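Local coordinates for beta-galactosidase (Geobacillus stearothermophilus, PDB 4OIF), which probably hydrolyses terminal non-reducing beta-D-galactose residues from beta-D-galactosides, as a trimeric, zinc-containing intracellular enzyme of glycoside hydrolase family 42, at residues A[186-191]-A[198-203]; A[255-260]-A[264-269]; A[349-354]-A[640-645]; A[554-559]-A[568-573]. All coordinates share one frame; numbering follows the deposited sequence.

In the fold
The first three contacts all involve the TIM-barrel domain, but only contact 2 lies beside the active site: the M257 side chain comes within about 3 Å of that of E158, the predicted proton donor, and about 7 Å from that of E322, the predicted nucleophile. Contact 1, its centre about 31 Å from that of contact 2, belongs to an outlying excursion from the barrel that meets a second subunit. Contact 3 ties a barrel helix to the C-terminal domain; its nearest atoms are about 9 Å from contact 2. Contact 4 lies within the trimerisation domain, centred about 33 Å from contact 2. Contacts 1 and 3 fall on opposite sides of the chain's centre, about 51 Å apart.

Contact 1: A[186-191]-A[198-203]; sequences ALNAAW and HTYTDW
In the long excursion that leaves the TIM barrel after strand 150-154, the chain turns back on the short helix 184-191, and N188 of that helix holds the backbone of Y200 with both ends of its amide. OD1 of N188 accepts from Y200 N at 3.0 Å in an almost straight N-H...O bond (174°), the donor lying somewhat tilted from the carbonyl plane. ND2 of N188 gives its hydrogen to Y200 O at 2.9 Å; this bond runs in the carbonyl plane, onto a lone pair, and close to the plane of the amide itself. CG of N188 lies beside its own backbone N (chi1 -81°), and from there the amide meets the backbone of Y200. With bonds at both ends to Y200, and OD1 also hydrogen-bonded to T193 OG1, the amide of N188 is held against rotation. The methyl CG2 of T199 packs against N188 ND2 at 3.6 Å.

Beside the polar bonds the contact is apolar. CE2 of Y200 meets the edge of the W191 indole, 3.9 Å from CZ3, while the two side chains cross at about a right angle. L187 splits its branches: CD1 rests 3.6 Å from W203 CZ3, and CD2 approaches Y200 CD2 at 4.1 Å while also lying over one face of W191. Around this cluster, L176 of helix 166-179 touches L187, W191 and W203, and L220 of helix 218-246 touches W191 and Y200; from the loop, H198 reaches across to G118 O of a second subunit.

Contact 2: A[255-260]-A[264-269]; sequences NFMADT and IPFQGL
M257 sets its terminal methyl over the face of the F266 ring: CE sits 3.4 Å from the ring centroid and only 11° off the normal, a CH-pi contact. Its SD follows at 4.5 Å from the same F266 centroid, which makes this a Met-aromatic pair as well. The two side chains run side by side, pointing the same way, with the bend at chi3 of M257 (-73°) bringing CE down onto the face. G268 N occupies the opposite face of F266, so the ring is sandwiched. At the ring edge stands D259, its OD1 3.1 Å from F266 CD1 and its carboxylate steeply inclined to the ring. The other oxygen, OD2, takes the backbone N-H of Q267 at 2.8 Å, the donor coming from above the carboxylate plane.

These side chains lie on and beside a tight antiparallel hairpin that extends barrel strand 252-259 beyond the barrel. D259 and I264 form its hydrogen-bonded pair, with D259 N to I264 O at 2.7 Å and I264 N to D259 O at 3.2 Å; on the same face CB of D259 packs 3.5 Å from I264 CG1. A258 and P265 are the following non-hydrogen-bonded pair. Further along, F266 N makes only a weak bond to M257 O.

Outside the hairpin, M257 is held through its backbone by the hydroxyls of Y271, on its N, and Y310, on its O, while its side chain touches E158, the predicted proton donor, so this part of the hairpin borders the active site. W419 and W423 hydrogen-bond the carbonyls of F266 and Q267, tying the segment after the hairpin to the trimerisation domain.

Contact 3: A[349-354]-A[640-645]; sequences MIAHGS and YVFIMN
A351 presses its methyl onto the ring of F642, the central contact between the end of helix 341-351 and strand 638-645. CB of A351 stands over one face, 3.8 Å from the F642 centroid and 26° off the normal, a CH-pi contact displaced toward the rim on the CG side; the closest approach is 3.5 Å, from A351 CB to F642 CG.

The remaining contacts between the segments are purely apolar. CG2 of I350 reaches the far end of the ring, 3.6 Å from F642 CZ, crossing it at a slant. It is the branch of I350 that lies anti to the backbone N; chi1 of -56° puts CG1 beside the backbone N and anti to the carbonyl carbon, leaving CG2 for the ring. CE of M644, two residues along the strand and therefore on the same face as F642, meets A351 CB more distantly at 4.3 Å. The alanine methyl thus touches both the phenyl ring and, more loosely, the methionine end, and all four residues are buried.

The polar bonds here lie beside the contact, not across it. At the helix end, S354 N bonds to M349 O at 3.1 Å and G353 N to I350 O at 3.2 Å. R633, from the neighbouring strand 628-634, also gives hydrogen bonds to I350 O and S354 O, while R409 NH1 donates to A351 O; positive groups at the C-terminal end of a helix would probably suit its dipole.

The paired bonds, with G353 at positive phi as C-prime residue, form a Schellman motif, closing a helix of the TIM barrel just where the antiparallel beta sheet of the C-terminal domain packs on it.

Contact 4: A[554-559]-A[568-573]; sequences DYATVI and GVYEDD
The phenol of Y570 spans the gap between two strands and ends against the backbone of A556 and T557. Its OH donates to T557 O at 2.6 Å, a short bond, with a C=O...O angle of 118° and the donor tilted 28° from the carbonyl plane. The same carbonyl oxygen lies near the plane of the ring, at its edge, 3.2 Å from Y570 CE2. T557 N is also close, 2.9 Å from Y570 OH. On the other flank of the ring, CE1 of Y570 packs 3.9 Å from A556 CB, meeting the methyl at a slant.

The strands themselves are not paired: the closest CA atoms, of A556 and Y570, are still 8.7 Å apart, and the tyrosine side chain bridges that distance. CG of Y570 lies anti to the carbonyl carbon (chi1 -57°), sending the ring from the end of strand 565-570 across to strand 555-561. That strand pairs with 527-534 through the backbones of A556 and V558, so the carbonyl of T557, between them, faces the other way, where the hydroxyl meets it.

Y575 packs edge-to-face with Y570 and also touches A556. T557 uses its own hydroxyl on G595 O, not on the phenol. Y570 thereby joins the two-stranded sheet 527-534/555-561 to the large mixed sheet of the trimerisation domain. Chemically, a buried strand carbonyl gains its partner from a side chain, and the bond would probably fix the phenol tip, while A556 and Y575 against the ring limit its turning.

Contact 1: A[186-191]-A[198-203]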
loop_
_atom_site.group_PDB
_atom_site.type_symbol
_atom_site.label_atom_id
_atom_site.label_comp_id
_atom_site.label_asym_id
_atom_site.label_seq_id
_atom_site.Cartn_x
_atom_site.Cartn_y
_atom_site.Cartn_z
ATOM N N ALA A 186 34.871 3.237 19.945
ATOM C CA ALA A 186 33.730 3.765 20.671
ATOM C C ALA A 186 32.473 3.734 19.821
ATOM O O ALA A 186 31.437 3.279 20.279
ATOM C CB ALA A 186 34.009 5.181 21.146
ATOM N N LEU A 187 32.568 4.210 18.582
ATOM C CA LEU A 187 31.421 4.192 17.693
ATOM C C LEU A 187 30.910 2.747 17.536
ATOM O O LEU A 187 29.737 2.454 17.812
ATOM C CB LEU A 187 31.772 4.804 16.329
ATOM C CG LEU A 187 30.582 4.954 15.360
ATOM C CD1 LEU A 187 30.649 6.244 14.536
ATOM C CD2 LEU A 187 30.487 3.744 14.447
ATOM N N ASN A 188 31.805 1.851 17.125
ATOM C CA ASN A 188 31.476 0.437 16.955
ATOM C C ASN A 188 30.884 -0.248 18.191
ATOM O O ASN A 188 30.057 -1.144 18.060
ATOM C CB ASN A 188 32.717 -0.317 16.501
ATOM C CG ASN A 188 32.962 -0.169 15.022
ATOM O OD1 ASN A 188 32.027 -0.226 14.226
ATOM N ND2 ASN A 188 34.214 0.048 14.642
ATOM N N ALA A 189 31.293 0.189 19.380
ATOM C CA ALA A 189 30.770 -0.351 20.625
ATOM C C ALA A 189 29.369 0.182 20.888
ATOM O O ALA A 189 28.466 -0.562 21.246
ATOM C CB ALA A 189 31.696 -0.007 21.793
ATOM N N ALA A 190 29.205 1.485 20.706
ATOM C CA ALA A 190 27.918 2.132 20.882
ATOM C C ALA A 190 26.843 1.540 19.969
ATOM O O ALA A 190 25.700 1.371 20.377
ATOM C CB ALA A 190 28.052 3.631 20.632
ATOM N N TRP A 191 27.212 1.236 18.729
ATOM C CA TRP A 191 26.227 0.808 17.735
ATOM C C TRP A 191 26.059 -0.696 17.647
ATOM O O TRP A 191 25.196 -1.172 16.901
ATOM C CB TRP A 191 26.611 1.315 16.355
ATOM C CG TRP A 191 26.461 2.760 16.179
ATOM C CD1 TRP A 191 26.034 3.670 17.108
ATOM C CD2 TRP A 191 26.731 3.493 14.991
ATOM N NE1 TRP A 191 26.022 4.931 16.559
ATOM C CE2 TRP A 191 26.447 4.847 15.259
ATOM C CE3 TRP A 191 27.183 3.138 13.721
ATOM C CZ2 TRP A 191 26.601 5.837 14.307
ATOM C CZ3 TRP A 191 27.345 4.121 12.780
ATOM C CH2 TRP A 191 27.055 5.457 13.074
ATOM N N HIS A 198 29.149 -5.928 10.771
ATOM C CA HIS A 198 28.999 -4.548 10.345
ATOM C C HIS A 198 30.080 -3.622 10.904
ATOM O O HIS A 198 30.039 -2.415 10.677
ATOM C CB HIS A 198 27.609 -4.043 10.745
ATOM C CG HIS A 198 26.513 -4.568 9.869
ATOM N ND1 HIS A 198 25.189 -4.606 10.260
ATOM C CD2 HIS A 198 26.550 -5.077 8.614
ATOM C CE1 HIS A 198 24.459 -5.108 9.280
ATOM N NE2 HIS A 198 25.261 -5.403 8.271
ATOM N N THR A 199 31.053 -4.193 11.610
ATOM C CA THR A 199 32.122 -3.405 12.214
ATOM C C THR A 199 32.851 -2.528 11.194
ATOM O O THR A 199 33.302 -3.001 10.145
ATOM C CB THR A 199 33.159 -4.298 12.915
ATOM O OG1 THR A 199 32.496 -5.199 13.814
ATOM C CG2 THR A 199 34.168 -3.445 13.684
ATOM N N TYR A 200 32.953 -1.242 11.507
ATOM C CA TYR A 200 33.600 -0.305 10.598
ATOM C C TYR A 200 35.079 -0.214 10.912
ATOM O O TYR A 200 35.460 -0.066 12.070
ATOM C CB TYR A 200 32.955 1.078 10.699
ATOM C CG TYR A 200 31.502 1.118 10.300
ATOM C CD1 TYR A 200 31.120 1.042 8.959
ATOM C CD2 TYR A 200 30.503 1.230 11.259
ATOM C CE1 TYR A 200 29.777 1.089 8.583
ATOM C CE2 TYR A 200 29.163 1.281 10.894
ATOM C CZ TYR A 200 28.808 1.213 9.558
ATOM O OH TYR A 200 27.478 1.256 9.202
ATOM N N THR A 201 35.917 -0.290 9.887
ATOM C CA THR A 201 37.357 -0.234 10.105
ATOM C C THR A 201 37.974 1.039 9.527
ATOM O O THR A 201 39.183 1.237 9.595
ATOM C CB THR A 201 38.060 -1.481 9.522
ATOM O OG1 THR A 201 37.529 -1.785 8.226
ATOM C CG2 THR A 201 37.844 -2.673 10.439
ATOM N N ASP A 202 37.137 1.912 8.978
ATOM C CA ASP A 202 37.587 3.231 8.536
ATOM C C ASP A 202 36.385 4.154 8.452
ATOM O O ASP A 202 35.322 3.741 7.981
ATOM C CB ASP A 202 38.293 3.159 7.175
ATOM C CG ASP A 202 39.015 4.457 6.813
ATOM O OD1 ASP A 202 38.387 5.384 6.245
ATOM O OD2 ASP A 202 40.225 4.545 7.102
ATOM N N TRP A 203 36.558 5.397 8.894
ATOM C CA TRP A 203 35.485 6.389 8.881
ATOM C C TRP A 203 34.850 6.593 7.504
ATOM O O TRP A 203 33.683 6.944 7.406
ATOM C CB TRP A 203 35.999 7.735 9.385
ATOM C CG TRP A 203 36.381 7.730 10.815
ATOM C CD1 TRP A 203 37.641 7.606 11.326
ATOM C CD2 TRP A 203 35.499 7.843 11.938
ATOM N NE1 TRP A 203 37.598 7.646 12.699
ATOM C CE2 TRP A 203 36.298 7.790 13.102
ATOM C CE3 TRP A 203 34.116 7.986 12.074
ATOM C CZ2 TRP A 203 35.758 7.874 14.384
ATOM C CZ3 TRP A 203 33.578 8.068 13.355
ATOM C CH2 TRP A 203 34.398 8.014 14.489
#

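Contact 2: A[255-260]-A[264-269]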
loop_
_atom_site.group_PDB
_atom_site.type_symbol
_atom_site.label_atom_id
_atom_site.label_comp_id
_atom_site.label_asym_id
_atom_site.label_seq_id
_atom_site.Cartn_x
_atom_site.Cartn_y
_atom_site.Cartn_z
ATOM N N ASN A 255 8.659 28.423 12.660
ATOM C CA ASN A 255 7.401 27.742 12.970
ATOM C C ASN A 255 7.516 26.211 13.023
ATOM O O ASN A 255 8.038 25.562 12.112
ATOM C CB ASN A 255 6.276 28.170 12.007
ATOM C CG ASN A 255 6.700 28.229 10.534
ATOM O OD1 ASN A 255 7.885 28.365 10.190
ATOM N ND2 ASN A 255 5.700 28.157 9.652
ATOM N N PHE A 256 7.042 25.661 14.142
ATOM C CA PHE A 256 7.037 24.226 14.414
ATOM C C PHE A 256 5.765 23.558 13.899
ATOM O O PHE A 256 4.749 24.220 13.649
ATOM C CB PHE A 256 7.163 23.962 15.922
ATOM C CG PHE A 256 8.542 24.211 16.492
ATOM C CD1 PHE A 256 9.598 24.596 15.680
ATOM C CD2 PHE A 256 8.776 24.041 17.856
ATOM C CE1 PHE A 256 10.865 24.815 16.218
ATOM C CE2 PHE A 256 10.040 24.262 18.402
ATOM C CZ PHE A 256 11.082 24.650 17.576
ATOM N N MET A 257 5.814 22.236 13.774
ATOM C CA MET A 257 4.667 21.462 13.298
ATOM C C MET A 257 4.224 20.405 14.306
ATOM O O MET A 257 4.924 20.113 15.286
ATOM C CB MET A 257 4.995 20.769 11.966
ATOM C CG MET A 257 5.310 21.708 10.816
ATOM S SD MET A 257 6.287 20.925 9.511
ATOM C CE MET A 257 7.882 20.807 10.297
ATOM N N ALA A 258 3.048 19.843 14.050
ATOM C CA ALA A 258 2.629 18.593 14.662
ATOM C C ALA A 258 2.595 17.559 13.543
ATOM O O ALA A 258 2.523 17.927 12.376
ATOM C CB ALA A 258 1.273 18.734 15.327
ATOM N N ASP A 259 2.665 16.277 13.880
ATOM C CA ASP A 259 2.612 15.250 12.845
ATOM C C ASP A 259 1.247 14.605 12.732
ATOM O O ASP A 259 0.620 14.220 13.732
ATOM C CB ASP A 259 3.671 14.179 13.069
ATOM C CG ASP A 259 4.954 14.498 12.342
ATOM O OD1 ASP A 259 4.932 15.466 11.554
ATOM O OD2 ASP A 259 5.968 13.790 12.542
ATOM N N THR A 260 0.852 14.447 11.471
ATOM C CA THR A 260 -0.531 14.294 11.032
ATOM C C THR A 260 -1.390 13.283 11.810
ATOM O O THR A 260 -0.877 12.353 12.451
ATOM C CB THR A 260 -0.555 13.927 9.514
ATOM O OG1 THR A 260 -1.778 14.386 8.919
ATOM C CG2 THR A 260 -0.388 12.415 9.295
ATOM N N ILE A 264 0.616 14.558 16.906
ATOM C CA ILE A 264 1.732 14.195 17.762
ATOM C C ILE A 264 2.862 15.179 17.513
ATOM O O ILE A 264 2.826 15.930 16.540
ATOM C CB ILE A 264 2.185 12.753 17.502
ATOM C CG1 ILE A 264 2.872 12.651 16.139
ATOM C CG2 ILE A 264 0.984 11.807 17.597
ATOM C CD1 ILE A 264 3.258 11.257 15.758
ATOM N N PRO A 265 3.845 15.224 18.412
ATOM C CA PRO A 265 4.930 16.162 18.124
ATOM C C PRO A 265 5.580 15.846 16.789
ATOM O O PRO A 265 5.660 14.668 16.419
ATOM C CB PRO A 265 5.904 15.939 19.281
ATOM C CG PRO A 265 5.053 15.424 20.389
ATOM C CD PRO A 265 3.927 14.665 19.772
ATOM N N PHE A 266 5.997 16.883 16.067
ATOM C CA PHE A 266 6.707 16.700 14.814
ATOM C C PHE A 266 7.872 15.744 15.060
ATOM O O PHE A 266 8.604 15.888 16.047
ATOM C CB PHE A 266 7.191 18.041 14.261
ATOM C CG PHE A 266 7.972 17.925 12.991
ATOM C CD1 PHE A 266 7.385 17.404 11.846
ATOM C CD2 PHE A 266 9.291 18.354 12.929
ATOM C CE1 PHE A 266 8.104 17.297 10.665
ATOM C CE2 PHE A 266 10.016 18.256 11.750
ATOM C CZ PHE A 266 9.421 17.722 10.617
ATOM N N GLN A 267 8.010 14.746 14.185
ATOM C CA GLN A 267 8.968 13.674 14.398
ATOM C C GLN A 267 10.267 13.894 13.654
ATOM O O GLN A 267 11.249 13.212 13.922
ATOM C CB GLN A 267 8.364 12.331 13.990
ATOM C CG GLN A 267 7.354 11.798 14.988
ATOM C CD GLN A 267 7.858 11.954 16.406
ATOM O OE1 GLN A 267 8.762 11.231 16.839
ATOM N NE2 GLN A 267 7.301 12.927 17.131
ATOM N N GLY A 268 10.283 14.859 12.739
ATOM C CA GLY A 268 11.438 15.076 11.887
ATOM C C GLY A 268 12.617 15.813 12.497
ATOM O O GLY A 268 13.723 15.786 11.953
ATOM N N LEU A 269 12.386 16.482 13.622
ATOM C CA LEU A 269 13.421 17.291 14.265
ATOM C C LEU A 269 13.241 17.277 15.777
ATOM O O LEU A 269 12.118 17.224 16.281
ATOM C CB LEU A 269 13.376 18.732 13.751
ATOM C CG LEU A 269 13.771 19.005 12.303
ATOM C CD1 LEU A 269 13.435 20.438 11.927
ATOM C CD2 LEU A 269 15.255 18.717 12.095
#

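Contact 3: A[349-354]-A[640-645]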
loop_
_atom_site.group_PDB
_atom_site.type_symbol
_atom_site.label_atom_id
_atom_site.label_comp_id
_atom_site.label_asym_id
_atom_site.label_seq_id
_atom_site.Cartn_x
_atom_site.Cartn_y
_atom_site.Cartn_z
ATOM N N MET A 349 -6.401 28.319 22.093
ATOM C CA MET A 349 -5.002 28.625 21.850
ATOM C C MET A 349 -4.496 29.659 22.842
ATOM O O MET A 349 -3.421 29.476 23.431
ATOM C CB MET A 349 -4.801 29.105 20.417
ATOM C CG MET A 349 -4.770 27.964 19.418
ATOM S SD MET A 349 -3.317 26.928 19.652
ATOM C CE MET A 349 -3.715 25.561 18.567
ATOM N N ILE A 350 -5.260 30.732 23.042
ATOM C CA ILE A 350 -4.843 31.739 24.024
ATOM C C ILE A 350 -4.798 31.156 25.451
ATOM O O ILE A 350 -3.945 31.508 26.261
ATOM C CB ILE A 350 -5.779 32.974 23.995
ATOM C CG1 ILE A 350 -5.836 33.555 22.577
ATOM C CG2 ILE A 350 -5.340 34.051 25.016
ATOM C CD1 ILE A 350 -4.489 33.999 22.052
ATOM N N ALA A 351 -5.712 30.245 25.749
ATOM C CA ALA A 351 -5.845 29.725 27.098
ATOM C C ALA A 351 -4.647 28.858 27.516
ATOM O O ALA A 351 -4.301 28.799 28.696
ATOM C CB ALA A 351 -7.137 28.938 27.222
ATOM N N HIS A 352 -4.021 28.188 26.553
ATOM C CA HIS A 352 -2.900 27.311 26.854
ATOM C C HIS A 352 -1.572 28.023 26.662
ATOM O O HIS A 352 -0.524 27.402 26.779
ATOM C CB HIS A 352 -2.948 26.046 25.992
ATOM C CG HIS A 352 -3.932 25.021 26.469
ATOM N ND1 HIS A 352 -3.568 23.948 27.256
ATOM C CD2 HIS A 352 -5.268 24.908 26.276
ATOM C CE1 HIS A 352 -4.638 23.223 27.528
ATOM N NE2 HIS A 352 -5.682 23.781 26.943
ATOM N N GLY A 353 -1.612 29.328 26.391
ATOM C CA GLY A 353 -0.404 30.132 26.443
ATOM C C GLY A 353 -0.021 31.001 25.253
ATOM O O GLY A 353 0.920 31.789 25.345
ATOM N N SER A 354 -0.732 30.889 24.141
ATOM C CA SER A 354 -0.389 31.696 22.967
ATOM C C SER A 354 -0.677 33.190 23.150
ATOM O O SER A 354 -1.726 33.572 23.677
ATOM C CB SER A 354 -1.141 31.188 21.739
ATOM O OG SER A 354 -0.821 31.954 20.593
ATOM N N TYR A 640 -6.895 34.865 34.632
ATOM C CA TYR A 640 -7.722 34.873 33.431
ATOM C C TYR A 640 -8.122 33.450 33.112
ATOM O O TYR A 640 -7.284 32.606 32.838
ATOM C CB TYR A 640 -6.993 35.476 32.237
ATOM C CG TYR A 640 -6.599 36.916 32.395
ATOM C CD1 TYR A 640 -5.271 37.271 32.619
ATOM C CD2 TYR A 640 -7.546 37.927 32.312
ATOM C CE1 TYR A 640 -4.902 38.595 32.757
ATOM C CE2 TYR A 640 -7.183 39.252 32.443
ATOM C CZ TYR A 640 -5.864 39.582 32.666
ATOM O OH TYR A 640 -5.494 40.901 32.798
ATOM N N VAL A 641 -9.415 33.197 33.135
ATOM C CA VAL A 641 -9.921 31.854 33.048
ATOM C C VAL A 641 -10.794 31.690 31.816
ATOM O O VAL A 641 -11.669 32.493 31.548
ATOM C CB VAL A 641 -10.695 31.510 34.327
ATOM C CG1 VAL A 641 -11.162 30.063 34.299
ATOM C CG2 VAL A 641 -9.803 31.772 35.551
ATOM N N PHE A 642 -10.530 30.646 31.052
ATOM C CA PHE A 642 -11.283 30.333 29.850
ATOM C C PHE A 642 -12.174 29.129 30.114
ATOM O O PHE A 642 -11.683 28.044 30.462
ATOM C CB PHE A 642 -10.343 30.027 28.678
ATOM C CG PHE A 642 -9.565 31.204 28.181
ATOM C CD1 PHE A 642 -8.531 31.745 28.933
ATOM C CD2 PHE A 642 -9.843 31.753 26.939
ATOM C CE1 PHE A 642 -7.800 32.838 28.465
ATOM C CE2 PHE A 642 -9.115 32.845 26.459
ATOM C CZ PHE A 642 -8.092 33.389 27.226
ATOM N N ILE A 643 -13.476 29.320 29.940
ATOM C CA ILE A 643 -14.441 28.235 30.056
ATOM C C ILE A 643 -14.968 27.888 28.663
ATOM O O ILE A 643 -15.743 28.635 28.067
ATOM C CB ILE A 643 -15.592 28.607 30.996
ATOM C CG1 ILE A 643 -15.038 29.209 32.297
ATOM C CG2 ILE A 643 -16.456 27.391 31.271
ATOM C CD1 ILE A 643 -16.109 29.750 33.268
ATOM N N MET A 644 -14.542 26.737 28.152
ATOM C CA MET A 644 -14.729 26.396 26.748
ATOM C C MET A 644 -15.609 25.159 26.539
ATOM O O MET A 644 -15.313 24.070 27.030
ATOM C CB MET A 644 -13.354 26.198 26.090
ATOM C CG MET A 644 -12.453 27.413 26.227
ATOM S SD MET A 644 -10.730 27.094 25.806
ATOM C CE MET A 644 -10.219 26.010 27.133
ATOM N N ASN A 645 -16.701 25.329 25.809
ATOM C CA ASN A 645 -17.590 24.207 25.536
ATOM C C ASN A 645 -17.186 23.476 24.261
ATOM O O ASN A 645 -17.587 23.862 23.169
ATOM C CB ASN A 645 -19.037 24.688 25.435
ATOM C CG ASN A 645 -20.022 23.550 25.231
ATOM O OD1 ASN A 645 -19.651 22.369 25.235
ATOM N ND2 ASN A 645 -21.292 23.902 25.050
#

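Contact 4: A[554-559]-A[568-573]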
loop_
_atom_site.group_PDB
_atom_site.type_symbol
_atom_site.label_atom_id
_atom_site.label_comp_id
_atom_site.label_asym_id
_atom_site.label_seq_id
_atom_site.Cartn_x
_atom_site.Cartn_y
_atom_site.Cartn_z
ATOM N N ASP A 554 -2.876 -4.523 24.646
ATOM C CA ASP A 554 -1.590 -4.229 23.993
ATOM C C ASP A 554 -0.342 -4.672 24.745
ATOM O O ASP A 554 0.502 -5.366 24.176
ATOM C CB ASP A 554 -1.465 -2.726 23.696
ATOM C CG ASP A 554 -2.550 -2.220 22.764
ATOM O OD1 ASP A 554 -3.150 -3.039 22.031
ATOM O OD2 ASP A 554 -2.793 -0.994 22.757
ATOM N N TYR A 555 -0.197 -4.247 26.001
ATOM C CA TYR A 555 1.009 -4.565 26.767
ATOM C C TYR A 555 0.744 -4.889 28.230
ATOM O O TYR A 555 -0.062 -4.236 28.895
ATOM C CB TYR A 555 2.009 -3.413 26.689
ATOM C CG TYR A 555 2.462 -3.121 25.285
ATOM C CD1 TYR A 555 3.409 -3.927 24.666
ATOM C CD2 TYR A 555 1.948 -2.048 24.574
ATOM C CE1 TYR A 555 3.830 -3.683 23.381
ATOM C CE2 TYR A 555 2.366 -1.794 23.281
ATOM C CZ TYR A 555 3.308 -2.619 22.690
ATOM O OH TYR A 555 3.735 -2.388 21.409
ATOM N N ALA A 556 1.444 -5.904 28.717
ATOM C CA ALA A 556 1.475 -6.204 30.131
ATOM C C ALA A 556 2.919 -6.333 30.552
ATOM O O ALA A 556 3.788 -6.626 29.736
ATOM C CB ALA A 556 0.707 -7.474 30.437
ATOM N N THR A 557 3.188 -6.099 31.828
ATOM C CA THR A 557 4.538 -6.300 32.324
ATOM C C THR A 557 4.556 -7.249 33.512
ATOM O O THR A 557 3.872 -7.014 34.503
ATOM C CB THR A 557 5.194 -4.965 32.737
ATOM O OG1 THR A 557 5.029 -3.993 31.690
ATOM C CG2 THR A 557 6.675 -5.175 33.010
ATOM N N VAL A 558 5.333 -8.322 33.422
ATOM C CA VAL A 558 5.507 -9.185 34.586
ATOM C C VAL A 558 6.457 -8.471 35.550
ATOM O O VAL A 558 7.496 -7.957 35.141
ATOM C CB VAL A 558 6.049 -10.583 34.205
ATOM C CG1 VAL A 558 6.265 -11.431 35.456
ATOM C CG2 VAL A 558 5.081 -11.302 33.264
ATOM N N ILE A 559 6.097 -8.427 36.828
ATOM C CA ILE A 559 6.826 -7.616 37.804
ATOM C C ILE A 559 7.343 -8.388 39.026
ATOM O O ILE A 559 6.625 -9.173 39.643
ATOM C CB ILE A 559 5.932 -6.466 38.297
ATOM C CG1 ILE A 559 5.725 -5.447 37.174
ATOM C CG2 ILE A 559 6.515 -5.807 39.543
ATOM C CD1 ILE A 559 4.497 -4.573 37.382
ATOM N N GLY A 568 -2.282 -3.089 42.413
ATOM C CA GLY A 568 -3.202 -3.756 41.513
ATOM C C GLY A 568 -2.560 -4.992 40.946
ATOM O O GLY A 568 -1.326 -5.050 40.844
ATOM N N VAL A 569 -3.382 -5.972 40.576
ATOM C CA VAL A 569 -2.856 -7.233 40.034
ATOM C C VAL A 569 -3.551 -7.626 38.746
ATOM O O VAL A 569 -4.703 -7.251 38.527
ATOM C CB VAL A 569 -3.007 -8.411 41.044
ATOM C CG1 VAL A 569 -2.324 -8.084 42.342
ATOM C CG2 VAL A 569 -4.479 -8.758 41.275
ATOM N N TYR A 570 -2.859 -8.389 37.897
ATOM C CA TYR A 570 -3.477 -8.934 36.680
ATOM C C TYR A 570 -4.483 -10.007 37.072
ATOM O O TYR A 570 -4.381 -10.569 38.156
ATOM C CB TYR A 570 -2.422 -9.512 35.729
ATOM C CG TYR A 570 -1.356 -8.519 35.314
ATOM C CD1 TYR A 570 -1.637 -7.513 34.384
ATOM C CD2 TYR A 570 -0.073 -8.583 35.847
ATOM C CE1 TYR A 570 -0.676 -6.601 34.006
ATOM C CE2 TYR A 570 0.896 -7.676 35.470
ATOM C CZ TYR A 570 0.592 -6.689 34.548
ATOM O OH TYR A 570 1.549 -5.785 34.170
ATOM N N GLU A 571 -5.442 -10.307 36.203
ATOM C CA GLU A 571 -6.492 -11.258 36.561
ATOM C C GLU A 571 -6.590 -12.485 35.651
ATOM O O GLU A 571 -7.351 -13.403 35.920
ATOM C CB GLU A 571 -7.847 -10.551 36.577
ATOM C CG GLU A 571 -7.944 -9.381 37.538
ATOM C CD GLU A 571 -9.368 -8.860 37.639
ATOM O OE1 GLU A 571 -9.822 -8.158 36.711
ATOM O OE2 GLU A 571 -10.045 -9.186 38.635
ATOM N N ASP A 572 -5.840 -12.498 34.562
ATOM C CA ASP A 572 -5.925 -13.612 33.631
ATOM C C ASP A 572 -4.545 -13.899 33.048
ATOM O O ASP A 572 -3.573 -13.273 33.455
ATOM C CB ASP A 572 -6.942 -13.300 32.531
ATOM C CG ASP A 572 -7.671 -14.537 32.042
ATOM O OD1 ASP A 572 -7.196 -15.664 32.312
ATOM O OD2 ASP A 572 -8.720 -14.380 31.378
ATOM N N ASP A 573 -4.473 -14.846 32.110
ATOM C CA ASP A 573 -3.221 -15.304 31.494
ATOM C C ASP A 573 -2.239 -15.850 32.541
ATOM O O ASP A 573 -2.567 -15.944 33.719
ATOM C CB ASP A 573 -2.570 -14.178 30.681
ATOM C CG ASP A 573 -1.920 -14.678 29.386
ATOM O OD1 ASP A 573 -1.333 -15.779 29.374
ATOM O OD2 ASP A 573 -1.995 -13.952 28.370
#